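Probable transcriptional regulatory protein NarL (Mycobacterium tuberculosis, PDB 3EUL) probably acts as the DNA-binding response regulator of the NarS/NarL two-component system, controlling genes of aerobic nitrate metabolism once phosphorylated by NarS. Local coordinates at residues A102-A107 with A113-K118; Q78-V83 with T90-I95; L67-R70 with M74-A77. All coordinates share one frame; numbering follows the deposited sequence.

Contact 1 (A102-A107 with A113-K118); sequences AIVYQA and AGFLLK
Ala107 N donates to Ile103 O at 3.0 Å, a backbone bond of the helix turn whose two residues both touch Phe115. The meeting itself is apolar. Phe115 points from its strand toward the helix, CG anti to the backbone N (chi1 -158°), and its ring lies beneath Val104. There Val104 CG2 sits over one face, 3.8 Å from the ring centroid and 20° off the normal, a CH-pi contact displaced toward the CD2-CE2 rim. The second methyl of the fork, Val104 CG1, reaches back along the stem to within 4.0 Å of Phe115 CB, so the valine straddles stem and ring. Ala107 CB approaches obliquely, 4.0 Å from Phe115 CD1, and Ile103 CG2 comes more loosely to Phe115 CZ. Phe115 stands three residues before Lys118, the position of the aromatic switch residue in many receiver domains. Axes of helix 102-107 and strand 114-117 pass 8.8 Å apart. The strand is the edge of the parallel sheet, bonded to strand 91-96; helix 101-109 packs on one face of it, while Leu116 turns the other way onto Ala128 of helix 122-134.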
ATOM      1  N   ALA A 102      13.640 -13.801   0.540  1.00 18.00           N
ATOM      2  CA  ALA A 102      14.569 -12.716   0.173  1.00 17.19           C
ATOM      3  C   ALA A 102      13.857 -11.490  -0.392  1.00 16.18           C
ATOM      4  O   ALA A 102      14.317 -10.348  -0.228  1.00 14.21           O
ATOM      5  CB  ALA A 102      15.584 -13.232  -0.798  1.00 18.32           C
ATOM      6  N   ILE A 103      12.717 -11.713  -1.035  1.00 16.39           N
ATOM      7  CA  ILE A 103      11.903 -10.604  -1.574  1.00 17.05           C
ATOM      8  C   ILE A 103      11.242  -9.763  -0.489  1.00 16.30           C
ATOM      9  O   ILE A 103      11.311  -8.505  -0.489  1.00 16.27           O
ATOM     10  CB  ILE A 103      10.848 -11.109  -2.569  1.00 16.83           C
ATOM     11  CG1 ILE A 103      11.575 -11.476  -3.880  1.00 18.66           C
ATOM     12  CG2 ILE A 103       9.876  -9.992  -2.872  1.00 17.66           C
ATOM     13  CD1 ILE A 103      10.786 -12.255  -4.857  1.00 19.57           C
ATOM     14  N   VAL A 104      10.637 -10.454   0.465  1.00 16.98           N
ATOM     15  CA  VAL A 104      10.072  -9.745   1.638  1.00 16.12           C
ATOM     16  C   VAL A 104      11.166  -8.980   2.379  1.00 15.62           C
ATOM     17  O   VAL A 104      11.003  -7.783   2.695  1.00 16.46           O
ATOM     18  CB  VAL A 104       9.376 -10.723   2.574  1.00 17.45           C
ATOM     19  CG1 VAL A 104       8.893 -10.013   3.896  1.00 17.35           C
ATOM     20  CG2 VAL A 104       8.209 -11.415   1.834  1.00 15.00           C
ATOM     21  N   TYR A 105      12.267  -9.674   2.686  1.00 16.32           N
ATOM     22  CA  TYR A 105      13.361  -9.069   3.416  1.00 15.89           C
ATOM     23  C   TYR A 105      13.910  -7.825   2.702  1.00 17.02           C
ATOM     24  O   TYR A 105      14.200  -6.829   3.342  1.00 16.41           O
ATOM     25  CB  TYR A 105      14.493 -10.093   3.609  1.00 15.63           C
ATOM     26  CG  TYR A 105      15.613  -9.637   4.509  1.00 15.37           C
ATOM     27  CD1 TYR A 105      15.536  -9.777   5.901  1.00 13.91           C
ATOM     28  CD2 TYR A 105      16.765  -9.089   3.980  1.00 12.37           C
ATOM     29  CE1 TYR A 105      16.555  -9.400   6.703  1.00 14.03           C
ATOM     30  CE2 TYR A 105      17.813  -8.711   4.799  1.00 15.65           C
ATOM     31  CZ  TYR A 105      17.694  -8.841   6.158  1.00 16.65           C
ATOM     32  OH  TYR A 105      18.736  -8.445   6.988  1.00 18.31           O
ATOM     33  N   GLN A 106      14.117  -7.920   1.398  1.00 16.93           N
ATOM     34  CA  GLN A 106      14.676  -6.800   0.634  1.00 18.11           C
ATOM     35  C   GLN A 106      13.715  -5.620   0.579  1.00 18.54           C
ATOM     36  O   GLN A 106      14.143  -4.461   0.625  1.00 18.19           O
ATOM     37  CB  GLN A 106      14.993  -7.232  -0.807  1.00 18.38           C
ATOM     38  CG  GLN A 106      15.987  -6.320  -1.563  1.00 20.35           C
ATOM     39  CD  GLN A 106      15.496  -4.881  -1.806  1.00 23.71           C
ATOM     40  OE1 GLN A 106      14.407  -4.634  -2.341  1.00 28.48           O
ATOM     41  NE2 GLN A 106      16.348  -3.919  -1.448  1.00 26.19           N
ATOM     42  N   ALA A 107      12.424  -5.909   0.476  1.00 17.73           N
ATOM     43  CA  ALA A 107      11.405  -4.862   0.491  1.00 18.65           C
ATOM     44  C   ALA A 107      11.369  -4.110   1.808  1.00 19.76           C
ATOM     45  O   ALA A 107      11.365  -2.870   1.806  1.00 19.66           O
ATOM     46  CB  ALA A 107      10.013  -5.479   0.175  1.00 18.35           C
ATOM     47  N   ALA A 113       6.696  -0.754   5.164  1.00 22.87           N
ATOM     48  CA  ALA A 113       6.208  -0.871   6.537  1.00 23.44           C
ATOM     49  C   ALA A 113       5.692  -2.280   6.856  1.00 23.93           C
ATOM     50  O   ALA A 113       5.550  -2.655   8.009  1.00 25.51           O
ATOM     51  CB  ALA A 113       5.112   0.146   6.781  1.00 23.74           C
ATOM     52  N   GLY A 114       5.423  -3.073   5.842  1.00 22.72           N
ATOM     53  CA  GLY A 114       4.897  -4.400   6.065  1.00 22.74           C
ATOM     54  C   GLY A 114       4.694  -5.035   4.730  1.00 22.02           C
ATOM     55  O   GLY A 114       4.845  -4.378   3.712  1.00 20.86           O
ATOM     56  N   PHE A 115       4.370  -6.322   4.739  1.00 22.32           N
ATOM     57  CA  PHE A 115       4.306  -7.131   3.547  1.00 22.94           C
ATOM     58  C   PHE A 115       3.210  -8.168   3.768  1.00 23.17           C
ATOM     59  O   PHE A 115       3.351  -9.056   4.610  1.00 22.41           O
ATOM     60  CB  PHE A 115       5.660  -7.819   3.261  1.00 23.70           C
ATOM     61  CG  PHE A 115       5.849  -8.226   1.807  1.00 22.68           C
ATOM     62  CD1 PHE A 115       6.599  -7.447   0.940  1.00 25.00           C
ATOM     63  CD2 PHE A 115       5.240  -9.371   1.302  1.00 24.96           C
ATOM     64  CE1 PHE A 115       6.748  -7.796  -0.399  1.00 25.21           C
ATOM     65  CE2 PHE A 115       5.388  -9.745  -0.037  1.00 26.08           C
ATOM     66  CZ  PHE A 115       6.150  -8.961  -0.894  1.00 26.59           C
ATOM     67  N   LEU A 116       2.139  -8.065   2.993  1.00 22.91           N
ATOM     68  CA  LEU A 116       0.937  -8.858   3.194  1.00 23.53           C
ATOM     69  C   LEU A 116       0.761  -9.762   1.976  1.00 23.56           C
ATOM     70  O   LEU A 116       1.296  -9.476   0.910  1.00 22.65           O
ATOM     71  CB  LEU A 116      -0.296  -7.946   3.299  1.00 24.09           C
ATOM     72  CG  LEU A 116      -0.195  -6.792   4.293  1.00 26.87           C
ATOM     73  CD1 LEU A 116      -1.375  -5.813   4.103  1.00 30.35           C
ATOM     74  CD2 LEU A 116      -0.163  -7.385   5.706  1.00 26.88           C
ATOM     75  N   LEU A 117       0.013 -10.839   2.153  1.00 23.28           N
ATOM     76  CA  LEU A 117      -0.293 -11.761   1.070  1.00 24.15           C
ATOM     77  C   LEU A 117      -1.667 -11.505   0.496  1.00 24.36           C
ATOM     78  O   LEU A 117      -2.540 -11.036   1.203  1.00 23.69           O
ATOM     79  CB  LEU A 117      -0.187 -13.198   1.573  1.00 24.41           C
ATOM     80  CG  LEU A 117       1.176 -13.845   1.313  1.00 24.21           C
ATOM     81  CD1 LEU A 117       2.344 -12.880   1.477  1.00 25.94           C
ATOM     82  CD2 LEU A 117       1.352 -15.077   2.176  1.00 25.11           C
ATOM     83  N   LYS A 118      -1.864 -11.818  -0.789  1.00 24.96           N
ATOM     84  CA  LYS A 118      -3.146 -11.538  -1.435  1.00 26.27           C
ATOM     85  C   LYS A 118      -4.273 -12.465  -0.957  1.00 27.25           C
ATOM     86  O   LYS A 118      -5.431 -12.218  -1.266  1.00 27.96           O
ATOM     87  CB  LYS A 118      -3.021 -11.517  -2.961  1.00 25.92           C
ATOM     88  CG  LYS A 118      -2.555 -10.162  -3.471  1.00 27.93           C
ATOM     89  CD  LYS A 118      -2.646  -9.996  -4.984  1.00 27.51           C
ATOM     90  CE  LYS A 118      -2.252  -8.557  -5.351  1.00 27.96           C
ATOM     91  NZ  LYS A 118      -2.490  -8.224  -6.789  1.00 31.05           N
TER

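Contact 2 (Q78-V83 with T90-I95); sequences QVAAAV and TRVLLI
This is a buried helix-on-sheet contact inside a beta-alpha-beta unit: helix 76-85, which links strands 64-68 and 91-96, lays Ala80 and Val83 on the strand it leads into. Val92 is the residue both helix side chains meet. Its CB and CG1 both come up under the single methyl of Ala80, with Ala80 CB 4.0 Å from Val92 CG1, and the small alanine lets the two backbones draw near, their CA atoms only 5.7 Å apart. With CG1 anti to its backbone N (chi1 175°), Val92 turns the other branch along the helix, where Val92 CG2 meets Val83 CG2 at 4.1 Å. The remaining methyl of Val83 is used just before the strand: Val83 CG1 touches Thr90 O at 3.5 Å and also reaches Thr90 CB, the two side chains crossing at about a right angle. Thr90 OG1 is hydrogen-bonded to Pro62 O, which leaves the carbon side of the threonine for the valine. Ile57 of helix 50-60 joins both Val83 and Thr90, and Leu67 of the neighbouring strand 64-68 also touches Val92. Methyl groups thus carry nearly everything here, and the helix is held to the strand mainly by hydrophobic burial, with the threonine hydroxyl provided for by the backbone.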
ATOM      1  N   GLN A  78      10.530  -0.152  -4.782  1.00 17.09           N
ATOM      2  CA  GLN A  78      11.072   1.093  -5.335  1.00 18.13           C
ATOM      3  C   GLN A  78      10.254   2.304  -4.871  1.00 17.88           C
ATOM      4  O   GLN A  78      10.822   3.328  -4.478  1.00 18.26           O
ATOM      5  CB  GLN A  78      11.141   1.060  -6.862  1.00 18.02           C
ATOM      6  CG  GLN A  78      11.957  -0.076  -7.379  1.00 19.11           C
ATOM      7  CD  GLN A  78      12.093  -0.045  -8.880  1.00 21.46           C
ATOM      8  OE1 GLN A  78      11.148  -0.335  -9.602  1.00 24.71           O
ATOM      9  NE2 GLN A  78      13.283   0.308  -9.356  1.00 23.52           N
ATOM     10  N   VAL A  79       8.941   2.186  -4.884  1.00 17.28           N
ATOM     11  CA  VAL A  79       8.116   3.265  -4.356  1.00 18.09           C
ATOM     12  C   VAL A  79       8.369   3.449  -2.872  1.00 18.01           C
ATOM     13  O   VAL A  79       8.524   4.590  -2.439  1.00 17.66           O
ATOM     14  CB  VAL A  79       6.591   3.046  -4.582  1.00 18.31           C
ATOM     15  CG1 VAL A  79       5.758   4.209  -3.951  1.00 17.26           C
ATOM     16  CG2 VAL A  79       6.254   2.891  -6.046  1.00 17.04           C
ATOM     17  N   ALA A  80       8.392   2.353  -2.095  1.00 17.98           N
ATOM     18  CA  ALA A  80       8.705   2.451  -0.650  1.00 18.17           C
ATOM     19  C   ALA A  80      10.044   3.162  -0.386  1.00 18.33           C
ATOM     20  O   ALA A  80      10.160   4.038   0.497  1.00 17.23           O
ATOM     21  CB  ALA A  80       8.676   1.099   0.021  1.00 18.21           C
ATOM     22  N   ALA A  81      11.055   2.815  -1.177  1.00 18.48           N
ATOM     23  CA  ALA A  81      12.383   3.449  -1.083  1.00 18.61           C
ATOM     24  C   ALA A  81      12.363   4.959  -1.318  1.00 18.83           C
ATOM     25  O   ALA A  81      13.032   5.736  -0.597  1.00 17.97           O
ATOM     26  CB  ALA A  81      13.340   2.789  -2.121  1.00 18.87           C
ATOM     27  N   ALA A  82      11.644   5.354  -2.372  1.00 17.66           N
ATOM     28  CA  ALA A  82      11.499   6.720  -2.801  1.00 18.73           C
ATOM     29  C   ALA A  82      10.754   7.551  -1.749  1.00 18.93           C
ATOM     30  O   ALA A  82      11.168   8.661  -1.449  1.00 19.45           O
ATOM     31  CB  ALA A  82      10.742   6.771  -4.173  1.00 18.15           C
ATOM     32  N   VAL A  83       9.665   7.007  -1.203  1.00 20.06           N
ATOM     33  CA  VAL A  83       8.885   7.671  -0.144  1.00 21.45           C
ATOM     34  C   VAL A  83       9.735   7.940   1.094  1.00 22.34           C
ATOM     35  O   VAL A  83       9.789   9.074   1.590  1.00 24.29           O
ATOM     36  CB  VAL A  83       7.578   6.860   0.207  1.00 20.79           C
ATOM     37  CG1 VAL A  83       6.838   7.468   1.450  1.00 21.09           C
ATOM     38  CG2 VAL A  83       6.640   6.844  -1.019  1.00 20.40           C
ATOM     39  N   THR A  90       4.145   9.082   4.777  1.00 23.60           N
ATOM     40  CA  THR A  90       3.377   7.910   4.397  1.00 22.29           C
ATOM     41  C   THR A  90       4.052   6.585   4.712  1.00 21.65           C
ATOM     42  O   THR A  90       5.199   6.396   4.365  1.00 21.00           O
ATOM     43  CB  THR A  90       3.115   7.970   2.891  1.00 22.91           C
ATOM     44  OG1 THR A  90       2.409   9.192   2.618  1.00 20.06           O
ATOM     45  CG2 THR A  90       2.254   6.771   2.468  1.00 20.31           C
ATOM     46  N   ARG A  91       3.307   5.642   5.285  1.00 22.15           N
ATOM     47  CA  ARG A  91       3.800   4.267   5.463  1.00 23.58           C
ATOM     48  C   ARG A  91       3.366   3.438   4.297  1.00 22.50           C
ATOM     49  O   ARG A  91       2.195   3.458   3.936  1.00 24.20           O
ATOM     50  CB  ARG A  91       3.277   3.686   6.752  1.00 23.34           C
ATOM     51  CG  ARG A  91       3.953   4.355   7.918  1.00 26.34           C
ATOM     52  CD  ARG A  91       3.438   3.941   9.252  1.00 29.94           C
ATOM     53  NE  ARG A  91       3.612   2.532   9.637  1.00 36.05           N
ATOM     54  CZ  ARG A  91       4.755   1.856   9.818  1.00 38.15           C
ATOM     55  NH1 ARG A  91       5.948   2.372   9.550  1.00 39.76           N
ATOM     56  NH2 ARG A  91       4.687   0.587  10.228  1.00 39.40           N
ATOM     57  N   VAL A  92       4.301   2.740   3.672  1.00 22.44           N
ATOM     58  CA  VAL A  92       3.990   1.947   2.481  1.00 21.78           C
ATOM     59  C   VAL A  92       3.876   0.454   2.847  1.00 21.97           C
ATOM     60  O   VAL A  92       4.875  -0.206   3.190  1.00 22.39           O
ATOM     61  CB  VAL A  92       5.019   2.159   1.375  1.00 22.09           C
ATOM     62  CG1 VAL A  92       4.727   1.222   0.190  1.00 21.67           C
ATOM     63  CG2 VAL A  92       5.018   3.651   0.930  1.00 19.12           C
ATOM     64  N   LEU A  93       2.655  -0.056   2.757  1.00 21.07           N
ATOM     65  CA  LEU A  93       2.337  -1.455   3.043  1.00 21.22           C
ATOM     66  C   LEU A  93       2.266  -2.178   1.714  1.00 20.73           C
ATOM     67  O   LEU A  93       1.550  -1.758   0.815  1.00 20.22           O
ATOM     68  CB  LEU A  93       1.005  -1.496   3.812  1.00 21.63           C
ATOM     69  CG  LEU A  93       0.568  -2.688   4.623  1.00 23.04           C
ATOM     70  CD1 LEU A  93       1.583  -3.131   5.689  1.00 23.14           C
ATOM     71  CD2 LEU A  93      -0.777  -2.350   5.267  1.00 21.88           C
ATOM     72  N   LEU A  94       3.055  -3.233   1.532  1.00 20.58           N
ATOM     73  CA  LEU A  94       3.010  -3.968   0.260  1.00 20.77           C
ATOM     74  C   LEU A  94       2.129  -5.212   0.402  1.00 21.49           C
ATOM     75  O   LEU A  94       1.977  -5.793   1.486  1.00 23.05           O
ATOM     76  CB  LEU A  94       4.412  -4.358  -0.250  1.00 19.67           C
ATOM     77  CG  LEU A  94       5.411  -3.234  -0.520  1.00 20.75           C
ATOM     78  CD1 LEU A  94       6.817  -3.768  -0.948  1.00 18.18           C
ATOM     79  CD2 LEU A  94       4.856  -2.162  -1.511  1.00 18.49           C
ATOM     80  N   ILE A  95       1.548  -5.608  -0.714  1.00 22.10           N
ATOM     81  CA  ILE A  95       0.762  -6.820  -0.793  1.00 22.39           C
ATOM     82  C   ILE A  95       1.181  -7.566  -2.051  1.00 23.17           C
ATOM     83  O   ILE A  95       1.457  -6.963  -3.084  1.00 21.71           O
ATOM     84  CB  ILE A  95      -0.748  -6.483  -0.741  1.00 21.71           C
ATOM     85  CG1 ILE A  95      -1.597  -7.746  -0.568  1.00 23.80           C
ATOM     86  CG2 ILE A  95      -1.180  -5.611  -1.988  1.00 22.13           C
ATOM     87  CD1 ILE A  95      -2.995  -7.461  -0.013  1.00 19.01           C
TER

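Contact 3 (L67-R70 with M74-A77); sequences LDYR and MDGA
Tyr69 and Gly76 are joined by the one hydrogen bond between these segments: Gly76 N donates a hydrogen bond to Tyr69 O at 2.8 Å, nearly straight at 170°, although the donor is tilted out of the carbonyl plane. Gly76, in the first turn of its helix, lies close under the chain that leaves the strand, with its CA 3.8 Å from Asp68 O. The same Tyr69 carbonyl is met by the stem of Asp75, whose CB stands 3.3 Å from Tyr69 O. Asp75 holds CG between its backbone N and carbonyl carbon (chi1 72°), which folds the carboxylate over the helix start. From there Asp75 OD1 accepts from Ala77 N at 2.8 Å, a strongly bent and weak bond, and from Gln78 N in the same turn, so the N-cap aspartate serves two amides with one oxygen. Tyr69 swings its ring out with CG anti to the backbone N (chi1 176°), and the ring comes back beside the helix: Ala77 CB meets its edge, 4.0 Å from Tyr69 CE1. The ring packs also on Leu94 and Ser96 of the next strand. Asp68, ending strand 64-68 beside Asp22 and Asp23, is probably the residue that is phosphorylated, and is unmodified here. A phospho-acceptor aspartate ending the third strand, followed by a loop into the next beta-alpha-beta helix, is characteristic of CheY-like receiver domains.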
ATOM      1  N   LEU A  67       0.113  -1.021  -1.629  1.00 18.78           N
ATOM      2  CA  LEU A  67       0.564  -1.179  -3.007  1.00 18.77           C
ATOM      3  C   LEU A  67       0.963  -2.608  -3.373  1.00 19.12           C
ATOM      4  O   LEU A  67       1.644  -3.298  -2.609  1.00 18.03           O
ATOM      5  CB  LEU A  67       1.794  -0.327  -3.232  1.00 18.66           C
ATOM      6  CG  LEU A  67       1.705   1.157  -2.918  1.00 19.89           C
ATOM      7  CD1 LEU A  67       3.039   1.823  -3.229  1.00 16.44           C
ATOM      8  CD2 LEU A  67       0.568   1.761  -3.711  1.00 15.42           C
ATOM      9  N   ASP A  68       0.527  -3.064  -4.539  1.00 18.78           N
ATOM     10  CA  ASP A  68       0.982  -4.362  -5.029  1.00 19.92           C
ATOM     11  C   ASP A  68       2.494  -4.336  -5.147  1.00 19.33           C
ATOM     12  O   ASP A  68       3.064  -3.352  -5.596  1.00 19.46           O
ATOM     13  CB  ASP A  68       0.297  -4.656  -6.368  1.00 19.13           C
ATOM     14  CG  ASP A  68       0.697  -5.978  -6.986  1.00 21.94           C
ATOM     15  OD1 ASP A  68       0.906  -6.985  -6.297  1.00 26.09           O
ATOM     16  OD2 ASP A  68       0.765  -5.993  -8.226  1.00 30.83           O
ATOM     17  N   TYR A  69       3.161  -5.413  -4.756  1.00 19.63           N
ATOM     18  CA  TYR A  69       4.608  -5.479  -4.912  1.00 20.76           C
ATOM     19  C   TYR A  69       5.004  -5.316  -6.399  1.00 20.68           C
ATOM     20  O   TYR A  69       5.922  -4.589  -6.709  1.00 19.40           O
ATOM     21  CB  TYR A  69       5.162  -6.772  -4.303  1.00 20.33           C
ATOM     22  CG  TYR A  69       6.621  -6.921  -4.520  1.00 20.66           C
ATOM     23  CD1 TYR A  69       7.516  -6.059  -3.937  1.00 20.37           C
ATOM     24  CD2 TYR A  69       7.120  -7.922  -5.342  1.00 20.32           C
ATOM     25  CE1 TYR A  69       8.875  -6.188  -4.157  1.00 22.10           C
ATOM     26  CE2 TYR A  69       8.466  -8.055  -5.568  1.00 20.50           C
ATOM     27  CZ  TYR A  69       9.334  -7.190  -4.999  1.00 20.06           C
ATOM     28  OH  TYR A  69      10.689  -7.364  -5.184  1.00 21.14           O
ATOM     29  N   ARG A  70       4.269  -5.947  -7.296  1.00 22.94           N
ATOM     30  CA  ARG A  70       4.576  -5.926  -8.719  1.00 24.75           C
ATOM     31  C   ARG A  70       3.749  -4.923  -9.524  1.00 25.42           C
ATOM     32  O   ARG A  70       3.121  -5.247 -10.525  1.00 26.78           O
ATOM     33  CB  ARG A  70       4.467  -7.333  -9.309  1.00 25.73           C
ATOM     34  CG  ARG A  70       5.690  -8.197  -8.942  1.00 28.13           C
ATOM     35  CD  ARG A  70       6.755  -8.148 -10.029  1.00 33.45           C
ATOM     36  NE  ARG A  70       6.237  -8.905 -11.164  1.00 37.73           N
ATOM     37  CZ  ARG A  70       6.908  -9.278 -12.246  1.00 38.39           C
ATOM     38  NH1 ARG A  70       8.183  -8.970 -12.413  1.00 40.99           N
ATOM     39  NH2 ARG A  70       6.265  -9.956 -13.184  1.00 39.60           N
ATOM     40  N   MET A  74       7.381   0.891 -11.804  1.00 24.90           N
ATOM     41  CA  MET A  74       8.163   1.089 -10.597  1.00 24.84           C
ATOM     42  C   MET A  74       7.490   0.203  -9.568  1.00 23.48           C
ATOM     43  O   MET A  74       6.305   0.337  -9.329  1.00 23.45           O
ATOM     44  CB  MET A  74       8.120   2.562 -10.253  1.00 25.90           C
ATOM     45  CG  MET A  74       8.743   2.959  -8.981  1.00 26.14           C
ATOM     46  SD  MET A  74       8.631   4.761  -8.810  1.00 28.82           S
ATOM     47  CE  MET A  74       9.514   4.856  -7.283  1.00 31.14           C
ATOM     48  N   ASP A  75       8.210  -0.792  -9.066  1.00 21.85           N
ATOM     49  CA  ASP A  75       7.603  -1.787  -8.220  1.00 22.81           C
ATOM     50  C   ASP A  75       7.350  -1.234  -6.833  1.00 21.48           C
ATOM     51  O   ASP A  75       7.792  -0.121  -6.523  1.00 22.24           O
ATOM     52  CB  ASP A  75       8.403  -3.115  -8.204  1.00 22.61           C
ATOM     53  CG  ASP A  75       9.722  -3.055  -7.446  1.00 24.63           C
ATOM     54  OD1 ASP A  75       9.815  -2.539  -6.302  1.00 24.56           O
ATOM     55  OD2 ASP A  75      10.677  -3.661  -7.997  1.00 26.91           O
ATOM     56  N   GLY A  76       6.620  -1.995  -6.030  1.00 21.10           N
ATOM     57  CA  GLY A  76       6.249  -1.573  -4.669  1.00 20.79           C
ATOM     58  C   GLY A  76       7.411  -1.200  -3.759  1.00 20.47           C
ATOM     59  O   GLY A  76       7.295  -0.274  -2.953  1.00 21.82           O
ATOM     60  N   ALA A  77       8.531  -1.910  -3.856  1.00 19.30           N
ATOM     61  CA  ALA A  77       9.720  -1.615  -3.012  1.00 18.59           C
ATOM     62  C   ALA A  77      10.462  -0.377  -3.461  1.00 17.84           C
ATOM     63  O   ALA A  77      11.002   0.340  -2.611  1.00 17.38           O
ATOM     64  CB  ALA A  77      10.684  -2.823  -2.953  1.00 17.78           C
TER

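Overall arrangement
Contacts 3, 2 and 1 follow one another along the chain and share one face of the parallel sheet. Contact 3 takes the N-terminal start of helix 76-85 and contact 2 the residues that follow, their centres about 8 Å apart; their strands pair, with Ile95 O 2.8 Å from Tyr69 N. Contact 1, its centre about 11 Å from that of contact 2, continues the sheet through Leu116 N, 2.7 Å from Leu94 O. Tyr69 of contact 3 also reaches contact 1, its CZ 3.6 Å from Ile103 CG2. Near the probable phosphorylation site, Lys118 NZ forms a salt bridge with Asp22 and a long, weak ion pair with Asp68, bringing the ends of contacts 1 and 3 together there.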